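Local coordinates for PilO protein (Pseudomonas aeruginosa, PDB 2RJZ) that forms heterodimers with PilN at the base of the inner-membrane complex needed to assemble type IV pili for adhesion and twitching motility, at residues A[80-85]-A[125-130]. Numbering follows the deposited sequence.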
ATOM      1  N   PRO A  80      12.110   5.059  -2.309  1.00 37.11           N
ATOM      2  CA  PRO A  80      11.813   3.618  -2.373  1.00 36.97           C
ATOM      3  C   PRO A  80      12.900   2.781  -1.714  1.00 37.30           C
ATOM      4  O   PRO A  80      14.089   2.969  -1.988  1.00 37.34           O
ATOM      5  CB  PRO A  80      11.756   3.312  -3.890  1.00 36.80           C
ATOM      6  CG  PRO A  80      11.962   4.659  -4.603  1.00 36.00           C
ATOM      7  CD  PRO A  80      12.623   5.567  -3.601  1.00 36.79           C
ATOM      8  N   ILE A  81      12.476   1.871  -0.842  1.00 37.00           N
ATOM      9  CA  ILE A  81      13.361   0.985  -0.120  1.00 36.31           C
ATOM     10  C   ILE A  81      12.905  -0.450  -0.381  1.00 37.06           C
ATOM     11  O   ILE A  81      11.793  -0.851   0.016  1.00 36.78           O
ATOM     12  CB  ILE A  81      13.258   1.246   1.389  1.00 37.32           C
ATOM     13  CG1 ILE A  81      13.552   2.716   1.715  1.00 36.70           C
ATOM     14  CG2 ILE A  81      14.149   0.285   2.182  1.00 35.43           C
ATOM     15  CD1 ILE A  81      12.910   3.185   3.014  1.00 40.37           C
ATOM     16  N   GLN A  82      13.767  -1.225  -1.030  1.00 36.43           N
ATOM     17  CA  GLN A  82      13.518  -2.638  -1.251  1.00 37.10           C
ATOM     18  C   GLN A  82      14.121  -3.524  -0.159  1.00 36.50           C
ATOM     19  O   GLN A  82      15.336  -3.500   0.070  1.00 36.29           O
ATOM     20  CB  GLN A  82      14.063  -3.040  -2.615  1.00 37.44           C
ATOM     21  CG  GLN A  82      13.749  -4.468  -2.974  1.00 42.05           C
ATOM     22  CD  GLN A  82      14.622  -4.961  -4.103  1.00 48.66           C
ATOM     23  OE1 GLN A  82      14.716  -4.313  -5.149  1.00 52.15           O
ATOM     24  NE2 GLN A  82      15.288  -6.102  -3.896  1.00 51.17           N
ATOM     25  N   ILE A  83      13.259  -4.290   0.516  1.00 35.65           N
ATOM     26  CA  ILE A  83      13.643  -5.145   1.614  1.00 34.50           C
ATOM     27  C   ILE A  83      13.593  -6.631   1.223  1.00 34.85           C
ATOM     28  O   ILE A  83      12.531  -7.124   0.767  1.00 34.13           O
ATOM     29  CB  ILE A  83      12.652  -5.023   2.805  1.00 35.09           C
ATOM     30  CG1 ILE A  83      12.165  -3.596   3.058  1.00 36.03           C
ATOM     31  CG2 ILE A  83      13.219  -5.648   4.072  1.00 34.79           C
ATOM     32  CD1 ILE A  83      13.236  -2.629   3.259  1.00 36.35           C
ATOM     33  N   SER A  84      14.699  -7.342   1.467  1.00 33.49           N
ATOM     34  CA  SER A  84      14.763  -8.798   1.361  1.00 33.38           C
ATOM     35  C   SER A  84      14.919  -9.460   2.719  1.00 33.24           C
ATOM     36  O   SER A  84      15.897  -9.214   3.441  1.00 32.95           O
ATOM     37  CB  SER A  84      15.942  -9.239   0.482  1.00 34.01           C
ATOM     38  OG  SER A  84      15.776  -8.791  -0.850  1.00 36.68           O
ATOM     39  N   VAL A  85      13.974 -10.323   3.046  1.00 32.46           N
ATOM     40  CA  VAL A  85      13.974 -11.054   4.303  1.00 33.01           C
ATOM     41  C   VAL A  85      13.731 -12.545   4.023  1.00 33.75           C
ATOM     42  O   VAL A  85      13.315 -12.916   2.924  1.00 34.32           O
ATOM     43  CB  VAL A  85      12.899 -10.508   5.279  1.00 32.57           C
ATOM     44  CG1 VAL A  85      13.252  -9.117   5.687  1.00 32.31           C
ATOM     45  CG2 VAL A  85      11.517 -10.508   4.640  1.00 30.28           C
ATOM     46  N   ARG A 125      11.865 -16.696   1.126  1.00 36.53           N
ATOM     47  CA  ARG A 125      12.472 -15.418   0.861  1.00 35.85           C
ATOM     48  C   ARG A 125      11.393 -14.492   0.315  1.00 33.99           C
ATOM     49  O   ARG A 125      10.698 -14.864  -0.634  1.00 34.73           O
ATOM     50  CB  ARG A 125      13.618 -15.579  -0.147  1.00 35.11           C
ATOM     51  CG  ARG A 125      14.412 -14.308  -0.381  1.00 37.62           C
ATOM     52  CD  ARG A 125      15.708 -14.591  -1.180  1.00 38.13           C
ATOM     53  NE  ARG A 125      16.787 -15.077  -0.318  1.00 39.54           N
ATOM     54  CZ  ARG A 125      17.388 -16.259  -0.427  1.00 40.68           C
ATOM     55  NH1 ARG A 125      17.040 -17.115  -1.386  1.00 40.35           N
ATOM     56  NH2 ARG A 125      18.356 -16.578   0.428  1.00 39.42           N
ATOM     57  N   MET A 126      11.244 -13.314   0.923  1.00 31.62           N
ATOM     58  CA  MET A 126      10.351 -12.274   0.419  1.00 29.10           C
ATOM     59  C   MET A 126      11.161 -11.023   0.062  1.00 30.88           C
ATOM     60  O   MET A 126      11.977 -10.544   0.868  1.00 29.69           O
ATOM     61  CB  MET A 126       9.289 -11.885   1.464  1.00 29.35           C
ATOM     62  CG  MET A 126       8.196 -10.893   0.922  1.00 28.97           C
ATOM     63  SD  MET A 126       6.841 -10.480   2.061  1.00 21.62           S
ATOM     64  CE  MET A 126       7.761  -9.721   3.381  1.00 25.23           C
ATOM     65  N   SER A 127      10.929 -10.495  -1.135  1.00 31.12           N
ATOM     66  CA  SER A 127      11.353  -9.137  -1.461  1.00 32.78           C
ATOM     67  C   SER A 127      10.126  -8.212  -1.472  1.00 32.83           C
ATOM     68  O   SER A 127       9.108  -8.545  -2.079  1.00 33.24           O
ATOM     69  CB  SER A 127      12.037  -9.133  -2.810  1.00 33.35           C
ATOM     70  OG  SER A 127      12.468  -7.815  -3.097  1.00 40.11           O
ATOM     71  N   ILE A 128      10.179  -7.099  -0.748  1.00 32.87           N
ATOM     72  CA  ILE A 128       9.043  -6.161  -0.695  1.00 33.25           C
ATOM     73  C   ILE A 128       9.509  -4.723  -0.887  1.00 33.28           C
ATOM     74  O   ILE A 128      10.545  -4.331  -0.367  1.00 33.44           O
ATOM     75  CB  ILE A 128       8.194  -6.330   0.613  1.00 33.00           C
ATOM     76  CG1 ILE A 128       6.871  -5.556   0.544  1.00 33.58           C
ATOM     77  CG2 ILE A 128       8.972  -5.951   1.871  1.00 32.80           C
ATOM     78  CD1 ILE A 128       5.900  -5.865   1.714  1.00 34.33           C
ATOM     79  N   LEU A 129       8.756  -3.942  -1.645  1.00 33.36           N
ATOM     80  CA  LEU A 129       9.048  -2.519  -1.780  1.00 33.41           C
ATOM     81  C   LEU A 129       8.267  -1.655  -0.752  1.00 33.68           C
ATOM     82  O   LEU A 129       7.031  -1.747  -0.646  1.00 34.14           O
ATOM     83  CB  LEU A 129       8.778  -2.059  -3.213  1.00 33.63           C
ATOM     84  CG  LEU A 129       9.088  -0.609  -3.581  1.00 34.09           C
ATOM     85  CD1 LEU A 129      10.598  -0.385  -3.482  1.00 33.66           C
ATOM     86  CD2 LEU A 129       8.584  -0.358  -5.015  1.00 34.43           C
ATOM     87  N   ALA A 130       9.009  -0.875   0.035  1.00 32.75           N
ATOM     88  CA  ALA A 130       8.453   0.089   0.956  1.00 33.08           C
ATOM     89  C   ALA A 130       8.793   1.462   0.388  1.00 34.02           C
ATOM     90  O   ALA A 130       9.699   1.585  -0.438  1.00 33.87           O
ATOM     91  CB  ALA A 130       9.052  -0.075   2.359  1.00 32.80           C
TER
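I81, I83 and V85 pair with A130, I128 and M126 as the hydrogen-bonded pairs of an antiparallel ladder. The ladder joins the two central strands, 76-87 and 124-135, of the four-stranded sheet in the periplasmic domain. Six backbone bonds span it; I81 N to A130 O, at 2.8 Å, is nearly straight (177°). Between them lie the non-hydrogen-bonded pairs Q82–L129 and S84–S127. Here CA-H groups also approach carbonyls, as S127 CA does I83 O at 3.2 Å.

The hydrogen-bonded pairs share the face that carries the helices. I83 and I128 lie side by side, with I83 CB 3.9 Å from I128 CG2. V85 and M126 do likewise. The thioether chain of M126 is extended to SD and then bends (chi3 61°), and its CE lies 4.0 Å from V85 CG2. Helix 89-100 packs here through L92 and V96, while L47 and L48 of helix 43-57 meet I81. M126 also touches F111 of the second subunit.

The other face is more polar. R125 makes a salt bridge with E63 on strand 61-72. L129 CD1 packs against P80 CB at 3.9 Å, and Q82 NE2 lies 3.4 Å from S127 OG.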